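Lumazine protein (Photobacterium kishitanii, PDB 3A35) serves as an antenna protein in luminous bacteria, probably shifting the light of luciferase to shorter wavelength through a bound lumazine chromophore. Local coordinates at residues 97-111 with 172-184. Residues are numbered along the deposited sequence; the frame is centred on the assembly and turned at random.
Sequences ALTGNIKGVATVDNI and LEKGSDVNVETLN. With RBF (riboflavin), chain C.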
loop_
_atom_site.group_PDB
_atom_site.type_symbol
_atom_site.label_atom_id
_atom_site.label_comp_id
_atom_site.label_asym_id
_atom_site.label_seq_id
_atom_site.Cartn_x
_atom_site.Cartn_y
_atom_site.Cartn_z
ATOM N N ALA A 97 7.017 8.380 -8.363
ATOM C CA ALA A 97 5.880 7.687 -8.999
ATOM C C ALA A 97 5.875 6.224 -8.741
ATOM O O ALA A 97 6.878 5.618 -8.721
ATOM C CB ALA A 97 5.757 7.896 -10.521
ATOM N N LEU A 98 4.678 5.701 -8.574
ATOM C CA LEU A 98 4.609 4.191 -8.337
ATOM C C LEU A 98 4.006 3.503 -9.473
ATOM O O LEU A 98 3.104 4.043 -10.138
ATOM C CB LEU A 98 3.704 3.954 -7.045
ATOM C CG LEU A 98 4.252 4.548 -5.761
ATOM C CD1 LEU A 98 3.189 4.126 -4.635
ATOM C CD2 LEU A 98 5.597 4.126 -5.426
ATOM N N THR A 99 4.497 2.301 -9.772
ATOM C CA THR A 99 3.918 1.477 -10.799
ATOM C C THR A 99 2.802 0.510 -10.360
ATOM O O THR A 99 1.996 0.089 -11.172
ATOM C CB THR A 99 4.963 0.543 -11.483
ATOM O OG1 THR A 99 5.456 -0.454 -10.603
ATOM C CG2 THR A 99 6.141 1.296 -12.087
ATOM N N GLY A 100 2.791 0.272 -9.020
ATOM C CA GLY A 100 1.785 -0.757 -8.539
ATOM C C GLY A 100 2.373 -2.159 -8.533
ATOM O O GLY A 100 1.656 -3.116 -8.194
ATOM N N ASN A 101 3.609 -2.387 -8.925
ATOM C CA ASN A 101 4.253 -3.731 -8.930
ATOM C C ASN A 101 4.970 -3.821 -7.608
ATOM O O ASN A 101 6.055 -3.251 -7.403
ATOM C CB ASN A 101 5.321 -3.866 -10.057
ATOM C CG ASN A 101 5.987 -5.229 -9.992
ATOM O OD1 ASN A 101 7.204 -5.315 -9.901
ATOM N ND2 ASN A 101 5.250 -6.231 -10.055
ATOM N N ILE A 102 4.346 -4.494 -6.586
ATOM C CA ILE A 102 5.014 -4.621 -5.329
ATOM C C ILE A 102 6.172 -5.668 -5.450
ATOM O O ILE A 102 5.995 -6.748 -5.959
ATOM C CB ILE A 102 3.951 -5.131 -4.274
ATOM C CG1 ILE A 102 2.818 -4.065 -4.066
ATOM C CG2 ILE A 102 4.570 -5.599 -3.017
ATOM C CD1 ILE A 102 3.412 -2.748 -3.626
ATOM N N LYS A 103 7.273 -5.251 -4.928
ATOM C CA LYS A 103 8.509 -6.111 -4.944
ATOM C C LYS A 103 8.433 -7.189 -3.922
ATOM O O LYS A 103 9.052 -8.271 -4.141
ATOM C CB LYS A 103 9.710 -5.235 -4.737
ATOM C CG LYS A 103 9.798 -4.204 -5.821
ATOM C CD LYS A 103 9.469 -4.713 -7.242
ATOM C CE LYS A 103 9.796 -3.601 -8.256
ATOM N NZ LYS A 103 8.987 -3.736 -9.516
ATOM N N GLY A 104 7.830 -6.974 -2.768
ATOM C CA GLY A 104 7.665 -8.081 -1.835
ATOM C C GLY A 104 7.218 -7.485 -0.503
ATOM O O GLY A 104 6.951 -6.267 -0.362
ATOM N N VAL A 105 7.035 -8.336 0.494
ATOM C CA VAL A 105 6.631 -7.965 1.809
ATOM C C VAL A 105 7.819 -7.655 2.688
ATOM O O VAL A 105 8.846 -8.364 2.679
ATOM C CB VAL A 105 5.793 -9.066 2.383
ATOM C CG1 VAL A 105 5.374 -8.764 3.776
ATOM C CG2 VAL A 105 4.532 -9.280 1.626
ATOM N N ALA A 106 7.669 -6.654 3.487
ATOM C CA ALA A 106 8.649 -6.361 4.622
ATOM C C ALA A 106 7.939 -6.168 5.917
ATOM O O ALA A 106 6.682 -6.217 5.989
ATOM C CB ALA A 106 9.545 -5.176 4.274
ATOM N N THR A 107 8.620 -5.909 7.060
ATOM C CA THR A 107 7.940 -5.957 8.341
ATOM C C THR A 107 8.393 -4.777 9.159
ATOM O O THR A 107 9.616 -4.504 9.244
ATOM C CB THR A 107 8.335 -7.263 9.066
ATOM O OG1 THR A 107 7.881 -8.344 8.255
ATOM C CG2 THR A 107 7.640 -7.404 10.396
ATOM N N VAL A 108 7.493 -4.116 9.793
ATOM C CA VAL A 108 7.771 -2.918 10.654
ATOM C C VAL A 108 8.623 -3.428 11.850
ATOM O O VAL A 108 8.192 -4.283 12.630
ATOM C CB VAL A 108 6.519 -2.287 11.097
ATOM C CG1 VAL A 108 6.761 -1.181 12.124
ATOM C CG2 VAL A 108 5.754 -1.732 9.884
ATOM N N ASP A 109 9.786 -2.798 12.018
ATOM C CA ASP A 109 10.694 -3.112 13.151
ATOM C C ASP A 109 10.268 -2.243 14.349
ATOM O O ASP A 109 10.442 -2.651 15.536
ATOM C CB ASP A 109 12.128 -2.748 12.780
ATOM C CG ASP A 109 13.105 -2.797 14.007
ATOM O OD1 ASP A 109 13.548 -3.917 14.321
ATOM O OD2 ASP A 109 13.376 -1.761 14.678
ATOM N N ASN A 110 9.858 -0.997 14.159
ATOM C CA ASN A 110 9.644 -0.024 15.200
ATOM C C ASN A 110 8.845 1.158 14.609
ATOM O O ASN A 110 8.999 1.507 13.361
ATOM C CB ASN A 110 11.059 0.451 15.689
ATOM C CG ASN A 110 11.017 1.506 16.740
ATOM O OD1 ASN A 110 11.887 2.434 16.804
ATOM N ND2 ASN A 110 10.028 1.364 17.642
ATOM N N ILE A 111 8.045 1.807 15.437
ATOM C CA ILE A 111 7.386 3.073 15.093
ATOM C C ILE A 111 7.630 4.007 16.265
ATOM O O ILE A 111 7.490 3.622 17.453
ATOM C CB ILE A 111 5.831 2.891 15.094
ATOM C CG1 ILE A 111 5.470 1.729 14.197
ATOM C CG2 ILE A 111 5.090 4.195 14.763
ATOM C CD1 ILE A 111 5.791 2.111 12.810
ATOM N N LEU A 172 0.059 0.760 11.705
ATOM C CA LEU A 172 1.227 -0.048 11.723
ATOM C C LEU A 172 1.697 -0.102 13.187
ATOM O O LEU A 172 1.597 0.874 13.902
ATOM C CB LEU A 172 2.333 0.553 10.804
ATOM C CG LEU A 172 1.915 0.519 9.299
ATOM C CD1 LEU A 172 3.129 1.189 8.653
ATOM C CD2 LEU A 172 1.701 -0.857 8.783
ATOM N N GLU A 173 2.223 -1.277 13.552
ATOM C CA GLU A 173 2.953 -1.456 14.852
ATOM C C GLU A 173 4.133 -2.342 14.565
ATOM O O GLU A 173 4.260 -2.934 13.461
ATOM C CB GLU A 173 2.063 -2.054 15.960
ATOM C CG GLU A 173 1.242 -3.179 15.523
ATOM C CD GLU A 173 0.380 -3.649 16.705
ATOM O OE1 GLU A 173 0.947 -4.236 17.672
ATOM O OE2 GLU A 173 -0.825 -3.376 16.672
ATOM N N LYS A 174 5.038 -2.577 15.553
ATOM C CA LYS A 174 6.044 -3.536 15.391
ATOM C C LYS A 174 5.441 -4.886 14.922
ATOM O O LYS A 174 4.473 -5.354 15.553
ATOM C CB LYS A 174 6.793 -3.796 16.763
ATOM C CG LYS A 174 7.994 -4.760 16.658
ATOM C CD LYS A 174 8.770 -5.057 18.015
ATOM C CE LYS A 174 10.252 -4.592 17.987
ATOM N NZ LYS A 174 11.108 -5.268 16.876
ATOM N N GLY A 175 6.062 -5.547 13.964
ATOM C CA GLY A 175 5.570 -6.766 13.406
ATOM C C GLY A 175 4.526 -6.682 12.285
ATOM O O GLY A 175 4.189 -7.715 11.716
ATOM N N SER A 176 4.038 -5.464 12.024
ATOM C CA SER A 176 3.114 -5.283 10.873
ATOM C C SER A 176 3.849 -5.580 9.588
ATOM O O SER A 176 4.904 -5.032 9.316
ATOM C CB SER A 176 2.609 -3.886 10.859
ATOM O OG SER A 176 1.728 -3.652 11.945
ATOM N N ASP A 177 3.275 -6.407 8.741
ATOM C CA ASP A 177 3.723 -6.602 7.362
ATOM C C ASP A 177 3.187 -5.524 6.464
ATOM O O ASP A 177 2.093 -5.011 6.608
ATOM C CB ASP A 177 3.347 -7.945 6.810
ATOM C CG ASP A 177 4.159 -9.118 7.430
ATOM O OD1 ASP A 177 5.175 -8.937 8.115
ATOM O OD2 ASP A 177 3.732 -10.252 7.197
ATOM N N VAL A 178 4.052 -5.132 5.496
ATOM C CA VAL A 178 3.740 -4.032 4.506
ATOM C C VAL A 178 4.185 -4.463 3.130
ATOM O O VAL A 178 5.104 -5.244 2.953
ATOM C CB VAL A 178 4.433 -2.735 4.919
ATOM C CG1 VAL A 178 4.005 -2.206 6.238
ATOM C CG2 VAL A 178 5.969 -2.870 4.884
ATOM N N ASN A 179 3.490 -3.893 2.136
ATOM C CA ASN A 179 3.891 -4.053 0.703
ATOM C C ASN A 179 4.923 -3.010 0.366
ATOM O O ASN A 179 4.689 -1.804 0.552
ATOM C CB ASN A 179 2.687 -3.789 -0.217
ATOM C CG ASN A 179 1.592 -4.852 -0.071
ATOM O OD1 ASN A 179 1.874 -6.031 0.305
ATOM N ND2 ASN A 179 0.378 -4.532 -0.473
ATOM N N VAL A 180 6.070 -3.478 -0.164
ATOM C CA VAL A 180 7.146 -2.486 -0.583
ATOM C C VAL A 180 7.267 -2.450 -2.076
ATOM O O VAL A 180 7.283 -3.527 -2.768
ATOM C CB VAL A 180 8.484 -2.975 0.078
ATOM C CG1 VAL A 180 9.659 -2.048 -0.408
ATOM C CG2 VAL A 180 8.389 -3.125 1.564
ATOM N N GLU A 181 7.310 -1.206 -2.582
ATOM C CA GLU A 181 7.598 -0.987 -4.017
ATOM C C GLU A 181 8.903 -0.187 -4.013
ATOM O O GLU A 181 8.985 0.938 -3.539
ATOM C CB GLU A 181 6.533 -0.242 -4.821
ATOM C CG GLU A 181 6.991 -0.099 -6.278
ATOM C CD GLU A 181 6.013 0.401 -7.154
ATOM O OE1 GLU A 181 4.824 0.560 -6.914
ATOM O OE2 GLU A 181 6.471 0.789 -8.284
ATOM N N THR A 182 9.972 -0.812 -4.528
ATOM C CA THR A 182 11.227 -0.076 -4.715
ATOM C C THR A 182 11.193 0.593 -6.104
ATOM O O THR A 182 10.613 0.085 -7.079
ATOM C CB THR A 182 12.433 -1.000 -4.610
ATOM O OG1 THR A 182 12.295 -1.996 -5.625
ATOM C CG2 THR A 182 12.445 -1.671 -3.207
ATOM N N LEU A 183 11.967 1.697 -6.180
ATOM C CA LEU A 183 11.835 2.772 -7.188
ATOM C C LEU A 183 13.198 3.267 -7.577
ATOM O O LEU A 183 13.447 4.514 -7.471
ATOM C CB LEU A 183 11.118 3.981 -6.584
ATOM C CG LEU A 183 9.719 3.810 -6.048
ATOM C CD1 LEU A 183 9.295 5.083 -5.408
ATOM C CD2 LEU A 183 8.655 3.409 -7.147
ATOM N N ASN A 184 14.051 2.378 -8.088
ATOM C CA ASN A 184 13.723 1.039 -8.660
ATOM C C ASN A 184 14.993 0.252 -9.001
ATOM O O ASN A 184 15.972 0.826 -9.546
ATOM C CB ASN A 184 12.901 1.173 -9.961
ATOM C CG ASN A 184 13.054 2.531 -10.598
ATOM O OD1 ASN A 184 14.128 2.894 -11.161
ATOM N ND2 ASN A 184 11.986 3.326 -10.476
HETATM N N1 RBF C . -2.640 -9.045 -9.479
HETATM C C2 RBF C . -3.677 -9.663 -8.877
HETATM O O2 RBF C . -3.483 -10.558 -7.997
HETATM N N3 RBF C . -5.006 -9.330 -9.116
HETATM C C4 RBF C . -5.340 -8.297 -10.026
HETATM O O4 RBF C . -6.538 -8.040 -10.199
HETATM C C4A RBF C . -4.238 -7.732 -10.694
HETATM N N5 RBF C . -4.541 -6.753 -11.717
HETATM C C5A RBF C . -3.450 -6.176 -12.364
HETATM C C6 RBF C . -3.754 -5.329 -13.435
HETATM C C7 RBF C . -2.624 -4.781 -14.103
HETATM C C7M RBF C . -2.978 -3.886 -15.326
HETATM C C8 RBF C . -1.333 -5.015 -13.740
HETATM C C8M RBF C . -0.241 -4.346 -14.463
HETATM C C9 RBF C . -1.042 -5.875 -12.624
HETATM C C9A RBF C . -2.115 -6.521 -12.003
HETATM N N10 RBF C . -1.870 -7.474 -10.957
HETATM C C10 RBF C . -2.955 -8.093 -10.391
HETATM C "C1'" RBF C . -0.581 -7.919 -10.623
HETATM C "C2'" RBF C . -0.002 -7.366 -9.336
HETATM O "O2'" RBF C . -0.029 -5.901 -9.390
HETATM C "C3'" RBF C . 1.361 -7.781 -9.149
HETATM O "O3'" RBF C . 1.288 -9.307 -9.152
HETATM C "C4'" RBF C . 1.927 -7.473 -7.752
HETATM O "O4'" RBF C . 2.177 -6.054 -7.651
HETATM C "C5'" RBF C . 3.251 -8.200 -7.482
HETATM O "O5'" RBF C . 3.713 -8.014 -6.144
#
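E181 reaches the loop 97-103, just ahead of strand 104-111, with its carboxylate, which three donors hold. T99 N approaches OE2 on its syn lone pair (2.9 Å, N-H...O 161°), T99 OG1 meets the same OE2 at 2.8 Å but from above the carboxylate plane, and G100 N bonds OE1 at 2.9 Å. An extended chain with CG anti to the backbone N (chi1 180°) carries the group there, and the bonds fix its rotation. T107 OG1 donates to D177 OD1 on the anti side, tilted out of the carboxylate plane (2.8 Å), the two side chains lying alongside on the face that also holds V105 and N179.

Backbone bonds pair A106 with V178 reciprocally. Further on, K103 and G104 both face V180, a classic beta bulge: V180 O takes K103 N at 2.8 Å and G104 N only weakly.

Among apolar contacts, A106 CB meets V180 CG2 at 3.6 Å, and I102 CD1 packs across N179 CB at about a right angle.

I102 also binds riboflavin, N to O4' and O to O5' (2.6 Å): the loop tethered by E181 grips the far end of the ribityl chain, while S48, T50, D62, D64, A66 and T69 of the first repeat also bond the ligand. The antiparallel pairing of first and last strands closes the second of two six-stranded barrels, as in riboflavin synthase.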